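Local coordinates for protein peptidoglycan D,D-transpeptidase PbpA (Mycobacterium tuberculosis, PDB 3UPO) that probably cross-links peptidoglycan as a penicillin-sensitive serine D,D-transpeptidase, acting in cell-wall synthesis and in the control of cell length, at residues Y189-T194 against V313-L318; K196-A201 against S271-F276; V390-K395 against A416-Q421. All blocks are in the same frame, centred on the assembly; numbering follows the deposited sequence.

Interaction 1: Y189-T194 against V313-L318. With PNM (open form - penicillin g), chain C.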
loop_
_atom_site.group_PDB
_atom_site.type_symbol
_atom_site.label_atom_id
_atom_site.label_comp_id
_atom_site.label_asym_id
_atom_site.label_seq_id
_atom_site.Cartn_x
_atom_site.Cartn_y
_atom_site.Cartn_z
ATOM N N TYR A 189 -2.315 -9.998 -0.934
ATOM C CA TYR A 189 -1.345 -10.949 -0.391
ATOM C C TYR A 189 -1.715 -11.233 1.059
ATOM O O TYR A 189 -2.244 -10.349 1.744
ATOM C CB TYR A 189 0.058 -10.342 -0.394
ATOM C CG TYR A 189 0.508 -9.772 -1.719
ATOM C CD1 TYR A 189 1.268 -10.534 -2.594
ATOM C CD2 TYR A 189 0.205 -8.452 -2.080
ATOM C CE1 TYR A 189 1.699 -10.016 -3.822
ATOM C CE2 TYR A 189 0.626 -7.926 -3.303
ATOM C CZ TYR A 189 1.383 -8.721 -4.166
ATOM O OH TYR A 189 1.819 -8.222 -5.372
ATOM N N PRO A 190 -1.408 -12.452 1.541
ATOM C CA PRO A 190 -1.516 -12.721 2.975
ATOM C C PRO A 190 -0.704 -11.674 3.740
ATOM O O PRO A 190 0.445 -11.422 3.388
ATOM C CB PRO A 190 -0.930 -14.139 3.132
ATOM C CG PRO A 190 -0.171 -14.430 1.808
ATOM C CD PRO A 190 -0.925 -13.627 0.772
ATOM N N PRO A 191 -1.330 -10.997 4.727
ATOM C CA PRO A 191 -0.636 -10.005 5.553
ATOM C C PRO A 191 0.303 -10.618 6.609
ATOM O O PRO A 191 1.162 -9.916 7.143
ATOM C CB PRO A 191 -1.789 -9.285 6.259
ATOM C CG PRO A 191 -2.857 -10.305 6.372
ATOM C CD PRO A 191 -2.758 -11.108 5.088
ATOM N N GLY A 192 0.116 -11.900 6.922
ATOM C CA GLY A 192 0.845 -12.530 8.003
ATOM C C GLY A 192 0.647 -11.776 9.317
ATOM O O GLY A 192 -0.468 -11.364 9.643
ATOM N N SER A 193 1.734 -11.553 10.051
ATOM C CA SER A 193 1.621 -11.050 11.417
ATOM C C SER A 193 1.327 -9.571 11.551
ATOM O O SER A 193 1.114 -9.093 12.662
ATOM C CB SER A 193 2.852 -11.415 12.252
ATOM O OG SER A 193 3.013 -12.817 12.297
ATOM N N THR A 194 1.317 -8.836 10.444
ATOM C CA THR A 194 0.787 -7.475 10.500
ATOM C C THR A 194 -0.685 -7.539 10.958
ATOM O O THR A 194 -1.190 -6.612 11.563
ATOM C CB THR A 194 0.915 -6.733 9.147
ATOM O OG1 THR A 194 0.256 -7.481 8.118
ATOM C CG2 THR A 194 2.398 -6.503 8.774
ATOM N N VAL A 313 -6.847 -14.736 4.546
ATOM C CA VAL A 313 -6.647 -13.294 4.682
ATOM C C VAL A 313 -5.717 -12.817 3.566
ATOM O O VAL A 313 -4.692 -13.455 3.287
ATOM C CB VAL A 313 -6.075 -12.908 6.073
ATOM C CG1 VAL A 313 -6.178 -11.412 6.289
ATOM C CG2 VAL A 313 -6.820 -13.632 7.169
ATOM N N ALA A 314 -6.089 -11.698 2.941
ATOM C CA ALA A 314 -5.469 -11.227 1.720
ATOM C C ALA A 314 -5.746 -9.757 1.627
ATOM O O ALA A 314 -6.904 -9.332 1.523
ATOM C CB ALA A 314 -6.041 -11.951 0.497
ATOM N N LEU A 315 -4.679 -8.974 1.668
ATOM C CA LEU A 315 -4.793 -7.534 1.695
ATOM C C LEU A 315 -3.939 -6.935 0.580
ATOM O O LEU A 315 -2.909 -7.513 0.204
ATOM C CB LEU A 315 -4.273 -6.998 3.040
ATOM C CG LEU A 315 -5.159 -6.885 4.286
ATOM C CD1 LEU A 315 -5.800 -8.188 4.705
ATOM C CD2 LEU A 315 -4.364 -6.287 5.441
ATOM N N THR A 316 -4.350 -5.764 0.090
ATOM C CA THR A 316 -3.464 -4.919 -0.709
ATOM C C THR A 316 -2.514 -4.154 0.215
ATOM O O THR A 316 -2.833 -3.889 1.390
ATOM C CB THR A 316 -4.241 -3.884 -1.596
ATOM O OG1 THR A 316 -4.869 -2.920 -0.754
ATOM C CG2 THR A 316 -5.277 -4.550 -2.499
ATOM N N PRO A 317 -1.323 -3.804 -0.290
ATOM C CA PRO A 317 -0.451 -2.935 0.487
ATOM C C PRO A 317 -1.107 -1.625 0.872
ATOM O O PRO A 317 -0.842 -1.107 1.966
ATOM C CB PRO A 317 0.735 -2.711 -0.455
ATOM C CG PRO A 317 0.761 -4.010 -1.263
ATOM C CD PRO A 317 -0.677 -4.250 -1.540
ATOM N N LEU A 318 -1.929 -1.079 -0.023
ATOM C CA LEU A 318 -2.743 0.094 0.307
ATOM C C LEU A 318 -3.636 -0.160 1.532
ATOM O O LEU A 318 -3.577 0.611 2.448
ATOM C CB LEU A 318 -3.579 0.599 -0.893
ATOM C CG LEU A 318 -4.572 1.751 -0.574
ATOM C CD1 LEU A 318 -3.876 2.988 -0.005
ATOM C CD2 LEU A 318 -5.412 2.148 -1.788
HETATM O O8 PNM C . 4.240 -12.851 10.369
HETATM C C7 PNM C . 3.968 -13.370 11.456
HETATM N N4 PNM C . 5.876 -12.645 12.778
HETATM C C3 PNM C . 7.083 -12.395 12.027
HETATM C C11 PNM C . 7.384 -10.932 11.980
HETATM O O13 PNM C . 7.979 -10.492 10.974
HETATM O O12 PNM C . 7.012 -10.221 12.942
HETATM C C2 PNM C . 8.168 -13.287 12.664
HETATM C C10 PNM C . 9.240 -13.686 11.658
HETATM C C9 PNM C . 8.840 -12.651 13.880
HETATM S S1 PNM C . 7.288 -14.743 13.148
HETATM C C5 PNM C . 5.652 -14.042 13.061
HETATM C C6 PNM C . 4.720 -14.586 11.966
HETATM N N14 PNM C . 5.380 -15.196 10.829
HETATM C C15 PNM C . 5.970 -16.525 10.804
HETATM O O16 PNM C . 5.278 -17.364 11.708
HETATM C C17 PNM C . 6.009 -17.088 9.370
HETATM C C18 PNM C . 5.124 -18.306 9.250
HETATM C C19 PNM C . 5.688 -19.583 9.352
HETATM C C20 PNM C . 4.847 -20.703 9.255
HETATM C C21 PNM C . 3.465 -20.561 9.065
HETATM C C22 PNM C . 2.906 -19.283 8.967
HETATM C C23 PNM C . 3.738 -18.156 9.056
#
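Tyr189 and Leu315 form a single antiparallel bridge of the hydrogen-bonded kind, which ties the loop that carries the serine of the SxxK motif of this penicillin-binding transpeptidase domain to the loop before helix 317-328. Both backbone N-H groups of the pair are used: Tyr189 N donates to Leu315 O and Leu315 N to Tyr189 O, each at 2.8 Å. The second bond is the straighter, 172° at its hydrogen. Tyr189 O also receives a CA-H...O contact from Ala314 CA, and Val313 O takes a similar one from Pro190 CA at 3.3 Å.

The two prolines have no N-H to give. Pro191 instead packs its ring into apolar neighbours: Pro191 CG meets Val313 CG1 at 3.5 Å and Leu315 CD1 at 4.0 Å, the ring crossing both side chains at about a right angle. Pro191 O accepts from Thr194 OG1 at 2.8 Å, while Pro190 O accepts from the indole of Trp413. Thr316 OG1 caps the N-H of Ala319 at the start of helix 317-328.

Opened penicillin G marks the nucleophile. Ser193 is acylated, its OG 1.4 Å from PNM C7 in a covalent ester bond, and the acyl oxygen is held by the backbone of the same residue: Ser193 N donates to PNM O8 at 2.8 Å.

Interaction 2: K196-A201 against S271-F276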
loop_
_atom_site.group_PDB
_atom_site.type_symbol
_atom_site.label_atom_id
_atom_site.label_comp_id
_atom_site.label_asym_id
_atom_site.label_seq_id
_atom_site.Cartn_x
_atom_site.Cartn_y
_atom_site.Cartn_z
ATOM N N LYS A 196 -1.936 -9.242 13.257
ATOM C CA LYS A 196 -2.022 -9.261 14.712
ATOM C C LYS A 196 -2.564 -7.930 15.230
ATOM O O LYS A 196 -3.097 -7.863 16.328
ATOM C CB LYS A 196 -0.675 -9.630 15.349
ATOM C CG LYS A 196 -0.314 -11.096 15.120
ATOM C CD LYS A 196 1.077 -11.413 15.608
ATOM C CE LYS A 196 1.357 -12.907 15.506
ATOM N NZ LYS A 196 2.795 -13.252 15.641
ATOM N N VAL A 197 -2.458 -6.881 14.419
ATOM C CA VAL A 197 -3.028 -5.586 14.776
ATOM C C VAL A 197 -4.551 -5.706 14.862
ATOM O O VAL A 197 -5.155 -5.195 15.809
ATOM C CB VAL A 197 -2.585 -4.478 13.785
ATOM C CG1 VAL A 197 -3.267 -3.151 14.087
ATOM C CG2 VAL A 197 -1.082 -4.290 13.878
ATOM N N ILE A 198 -5.139 -6.434 13.903
ATOM C CA ILE A 198 -6.582 -6.646 13.826
ATOM C C ILE A 198 -7.092 -7.613 14.882
ATOM O O ILE A 198 -8.149 -7.390 15.461
ATOM C CB ILE A 198 -7.031 -7.143 12.416
ATOM C CG1 ILE A 198 -6.554 -6.170 11.332
ATOM C CG2 ILE A 198 -8.558 -7.358 12.359
ATOM C CD1 ILE A 198 -7.046 -4.765 11.506
ATOM N N THR A 199 -6.349 -8.690 15.103
ATOM C CA THR A 199 -6.648 -9.654 16.164
ATOM C C THR A 199 -6.599 -8.997 17.544
ATOM O O THR A 199 -7.508 -9.174 18.368
ATOM C CB THR A 199 -5.677 -10.836 16.098
ATOM O OG1 THR A 199 -5.705 -11.376 14.765
ATOM C CG2 THR A 199 -6.043 -11.915 17.107
ATOM N N THR A 200 -5.564 -8.206 17.784
ATOM C CA THR A 200 -5.434 -7.508 19.064
ATOM C C THR A 200 -6.574 -6.510 19.253
ATOM O O THR A 200 -7.169 -6.442 20.330
ATOM C CB THR A 200 -4.080 -6.793 19.161
ATOM O OG1 THR A 200 -3.047 -7.761 18.972
ATOM C CG2 THR A 200 -3.907 -6.132 20.517
ATOM N N ALA A 201 -6.879 -5.747 18.200
ATOM C CA ALA A 201 -7.951 -4.753 18.264
ATOM C C ALA A 201 -9.278 -5.432 18.551
ATOM O O ALA A 201 -10.067 -4.947 19.366
ATOM C CB ALA A 201 -8.014 -3.933 16.973
ATOM N N SER A 271 -15.950 -8.932 12.222
ATOM C CA SER A 271 -16.456 -7.619 12.556
ATOM C C SER A 271 -15.357 -6.571 12.610
ATOM O O SER A 271 -15.495 -5.495 12.025
ATOM C CB SER A 271 -17.210 -7.680 13.886
ATOM O OG SER A 271 -17.814 -6.434 14.151
ATOM N N MET A 272 -14.251 -6.887 13.278
ATOM C CA MET A 272 -13.158 -5.916 13.421
ATOM C C MET A 272 -12.477 -5.661 12.078
ATOM O O MET A 272 -12.079 -4.533 11.784
ATOM C CB MET A 272 -12.143 -6.351 14.486
ATOM C CG MET A 272 -11.047 -5.331 14.756
ATOM S SD MET A 272 -11.686 -3.698 15.183
ATOM C CE MET A 272 -12.244 -3.965 16.874
ATOM N N ALA A 273 -12.351 -6.718 11.283
ATOM C CA ALA A 273 -11.835 -6.630 9.896
ATOM C C ALA A 273 -12.709 -5.732 8.996
ATOM O O ALA A 273 -12.200 -4.847 8.337
ATOM C CB ALA A 273 -11.666 -8.049 9.286
ATOM N N ARG A 274 -14.025 -5.942 8.993
ATOM C CA ARG A 274 -14.944 -4.989 8.342
ATOM C C ARG A 274 -14.702 -3.541 8.818
ATOM O O ARG A 274 -14.662 -2.609 8.006
ATOM C CB ARG A 274 -16.414 -5.382 8.577
ATOM C CG ARG A 274 -16.818 -6.741 7.981
ATOM C CD ARG A 274 -18.331 -6.998 8.133
ATOM N NE ARG A 274 -18.724 -7.452 9.479
ATOM C CZ ARG A 274 -18.883 -8.729 9.818
ATOM N NH1 ARG A 274 -18.670 -9.691 8.923
ATOM N NH2 ARG A 274 -19.248 -9.056 11.052
ATOM N N ALA A 275 -14.517 -3.358 10.127
ATOM C CA ALA A 275 -14.314 -2.027 10.693
ATOM C C ALA A 275 -13.069 -1.340 10.144
ATOM O O ALA A 275 -13.046 -0.116 10.031
ATOM C CB ALA A 275 -14.271 -2.089 12.217
ATOM N N PHE A 276 -12.043 -2.134 9.811
ATOM C CA PHE A 276 -10.807 -1.641 9.189
ATOM C C PHE A 276 -10.808 -1.738 7.645
ATOM O O PHE A 276 -9.737 -1.752 7.027
ATOM C CB PHE A 276 -9.595 -2.407 9.720
ATOM C CG PHE A 276 -9.056 -1.879 11.017
ATOM C CD1 PHE A 276 -8.103 -0.873 11.027
ATOM C CD2 PHE A 276 -9.500 -2.408 12.244
ATOM C CE1 PHE A 276 -7.595 -0.394 12.234
ATOM C CE2 PHE A 276 -8.999 -1.930 13.454
ATOM C CZ PHE A 276 -8.054 -0.919 13.450
#
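Ile198 lays its CD1 methyl over one face of the Phe276 ring, a CH-pi contact in which the methyl sits 3.8 Å from the ring centroid and 24° off the normal. The offset is toward the rim, and the closest ring atom, Phe276 CD2, is 3.5 Å from Ile198 CD1. This overlap joins two helices of the all-helical side of the penicillin-binding fold: 196-205, which carries the lysine of the SxxK motif, and 266-275. The segment axes approach to 9.4 Å at an angle of 118°, so the helices cross steeply and meet through a few residues.

The two branches of Ile198 divide the work. CG1 lies anti to the carbonyl carbon (chi1 -55°) and carries CD1 to the ring; CG2 is directed instead to Met272 CG and to the backbone N of Ala273. One turn on, Ala201 CB touches Met272 CG at 4.0 Å and reaches the ring obliquely at Phe276 CE2.

Met272 starts with CG anti to its backbone N, then bends at chi2 and chi3, which folds the thioether onto Ala201. No hydrogen bond crosses the interface. Helix 317-328 supplies Ile323 and Thr326 against Phe276, so the ring is wedged among several elements. On the other side of helix 196-205, Lys196 NZ bonds Ser252 OG and Asn254 OD1 in the active site. The folded thioether ends with Met272 CE 3.5 Å from the carbonyl oxygen of Ala201.

Interaction 3: V390-K395 against A416-Q421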
loop_
_atom_site.group_PDB
_atom_site.type_symbol
_atom_site.label_atom_id
_atom_site.label_comp_id
_atom_site.label_asym_id
_atom_site.label_seq_id
_atom_site.Cartn_x
_atom_site.Cartn_y
_atom_site.Cartn_z
ATOM N N VAL A 390 13.314 10.161 16.293
ATOM C CA VAL A 390 11.966 9.946 15.759
ATOM C C VAL A 390 11.402 8.618 16.267
ATOM O O VAL A 390 11.941 7.550 15.970
ATOM C CB VAL A 390 11.913 9.991 14.208
ATOM C CG1 VAL A 390 10.530 9.635 13.714
ATOM C CG2 VAL A 390 12.313 11.370 13.684
ATOM N N GLN A 391 10.322 8.705 17.038
ATOM C CA GLN A 391 9.629 7.537 17.568
ATOM C C GLN A 391 8.669 6.949 16.530
ATOM O O GLN A 391 7.725 7.620 16.100
ATOM C CB GLN A 391 8.855 7.933 18.827
ATOM C CG GLN A 391 8.222 6.785 19.602
ATOM C CD GLN A 391 7.534 7.289 20.867
ATOM O OE1 GLN A 391 6.557 8.041 20.795
ATOM N NE2 GLN A 391 8.052 6.887 22.033
ATOM N N ILE A 392 8.918 5.695 16.145
ATOM C CA ILE A 392 8.102 4.990 15.159
ATOM C C ILE A 392 7.245 3.924 15.824
ATOM O O ILE A 392 7.711 3.243 16.736
ATOM C CB ILE A 392 8.987 4.328 14.052
ATOM C CG1 ILE A 392 9.751 5.405 13.260
ATOM C CG2 ILE A 392 8.142 3.415 13.139
ATOM C CD1 ILE A 392 10.847 4.870 12.339
ATOM N N ALA A 393 5.999 3.783 15.360
ATOM C CA ALA A 393 5.122 2.674 15.751
ATOM C C ALA A 393 4.980 1.786 14.553
ATOM O O ALA A 393 4.743 2.288 13.456
ATOM C CB ALA A 393 3.759 3.177 16.159
ATOM N N SER A 394 5.104 0.477 14.744
ATOM C CA SER A 394 5.116 -0.424 13.609
ATOM C C SER A 394 4.659 -1.804 13.975
ATOM O O SER A 394 4.437 -2.108 15.146
ATOM C CB SER A 394 6.522 -0.506 13.000
ATOM O OG SER A 394 7.419 -1.214 13.850
ATOM N N LYS A 395 4.489 -2.631 12.950
ATOM C CA LYS A 395 4.334 -4.070 13.110
ATOM C C LYS A 395 4.921 -4.743 11.876
ATOM O O LYS A 395 4.544 -4.403 10.740
ATOM C CB LYS A 395 2.872 -4.468 13.316
ATOM C CG LYS A 395 2.676 -5.975 13.586
ATOM C CD LYS A 395 3.416 -6.416 14.877
ATOM C CE LYS A 395 3.378 -7.912 15.100
ATOM N NZ LYS A 395 4.475 -8.615 14.387
ATOM N N ALA A 416 3.685 0.828 9.469
ATOM C CA ALA A 416 4.205 1.740 10.475
ATOM C C ALA A 416 3.652 3.166 10.360
ATOM O O ALA A 416 3.110 3.564 9.324
ATOM C CB ALA A 416 5.748 1.773 10.406
ATOM N N PHE A 417 3.820 3.941 11.426
ATOM C CA PHE A 417 3.505 5.368 11.387
ATOM C C PHE A 417 4.403 6.171 12.339
ATOM O O PHE A 417 4.962 5.613 13.282
ATOM C CB PHE A 417 2.000 5.618 11.608
ATOM C CG PHE A 417 1.490 5.230 12.986
ATOM C CD1 PHE A 417 1.576 6.128 14.052
ATOM C CD2 PHE A 417 0.880 3.985 13.192
ATOM C CE1 PHE A 417 1.076 5.784 15.329
ATOM C CE2 PHE A 417 0.379 3.630 14.457
ATOM C CZ PHE A 417 0.474 4.527 15.526
ATOM N N ALA A 418 4.540 7.470 12.076
ATOM C CA ALA A 418 5.523 8.308 12.761
ATOM C C ALA A 418 5.261 9.805 12.550
ATOM O O ALA A 418 4.625 10.180 11.557
ATOM C CB ALA A 418 6.934 7.966 12.269
ATOM N N PRO A 419 5.709 10.661 13.498
ATOM C CA PRO A 419 6.124 10.318 14.876
ATOM C C PRO A 419 4.930 9.699 15.609
ATOM O O PRO A 419 3.802 10.158 15.415
ATOM C CB PRO A 419 6.461 11.674 15.497
ATOM C CG PRO A 419 6.738 12.582 14.347
ATOM C CD PRO A 419 5.842 12.105 13.228
ATOM N N ALA A 420 5.153 8.666 16.418
ATOM C CA ALA A 420 4.049 7.937 17.055
ATOM C C ALA A 420 3.067 8.800 17.839
ATOM O O ALA A 420 1.903 8.420 18.013
ATOM C CB ALA A 420 4.578 6.815 17.944
ATOM N N GLN A 421 3.530 9.957 18.303
ATOM C CA GLN A 421 2.735 10.792 19.220
ATOM C C GLN A 421 1.824 11.727 18.460
ATOM O O GLN A 421 0.722 12.037 18.925
ATOM C CB GLN A 421 3.632 11.636 20.119
ATOM C CG GLN A 421 4.667 10.872 20.882
ATOM C CD GLN A 421 4.114 10.285 22.159
ATOM O OE1 GLN A 421 3.476 9.221 22.135
ATOM N NE2 GLN A 421 4.363 10.964 23.287
#
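Phe417 holds CG between its backbone N and carbonyl carbon (chi1 65°), a torsion that leans the ring toward the neighbouring strand, where one face receives the methyl of Ala393. Ala393 CB stands 3.8 Å from the ring centroid and 18° off the normal, a CH-pi contact displaced toward the rim, with Phe417 CZ the nearest ring atom. In Ile392, CG1 is anti to the carbonyl carbon, and the branches part: Ile392 CG1 goes to Ala418 CB at 3.9 Å and CG2 to Ala416 CB.

The backbones run antiparallel, their short axes at 175° and 4.6 Å apart. Ala393 and Phe417 make a hydrogen-bonded pair: Ala393 N reaches Phe417 O at 3.0 Å, and Phe417 N reaches Ala393 O at 2.8 Å. Ser394 and Ala416 follow as a non-hydrogen-bonded pair, with their CB atoms 3.5 Å apart.

These strands form a beta hairpin at one end of the five-stranded antiparallel sheet of the transpeptidase domain, 393-399 being its outermost strand on this side. The first segment ends on Lys395, probably the lysine of the family's K(T/S)G motif, whose NZ is hydrogen-bonded to Ser252 OG, beside the bound penicillin. Helices pack on both faces of the hairpin: 364-380 brings Thr371 to Phe417 and Met374 to Ala393, whereas 442-458 brings Ile454 to Ala416 and Ala418. Ser394 OG is hydrogen-bonded to Glu378.

Beyond the strands, a cis peptide precedes Pro419 and the chain turns, yet Ala420 N still donates to Gln391 O at 2.8 Å. There the Gln391 side chain brings OE1 to 3.4 Å from Gln421 CG, the two amide planes nearly perpendicular.

Overall arrangement
All three contacts are buried in the transpeptidase domain and approach its active site from different elements; only the glutamine end of interaction 3 reaches the surface. Interaction 1 lies closest to the chain centre, about 10 Å between centres; interactions 2 and 3 lie about 17 Å out. Interactions 1 and 2 follow one another in sequence, supplying Ser193 and Lys196, while interaction 3 brings Lys395 against both: Lys395 CE lies 3.5 Å from Ser193 O, and Val197 CG2 packs on Lys395 CB. Chemistry follows position. Loop against loop is held mainly by backbone bonds, helix against helix by apolar side-chain contacts with no hydrogen bond across, and the hairpin combines both.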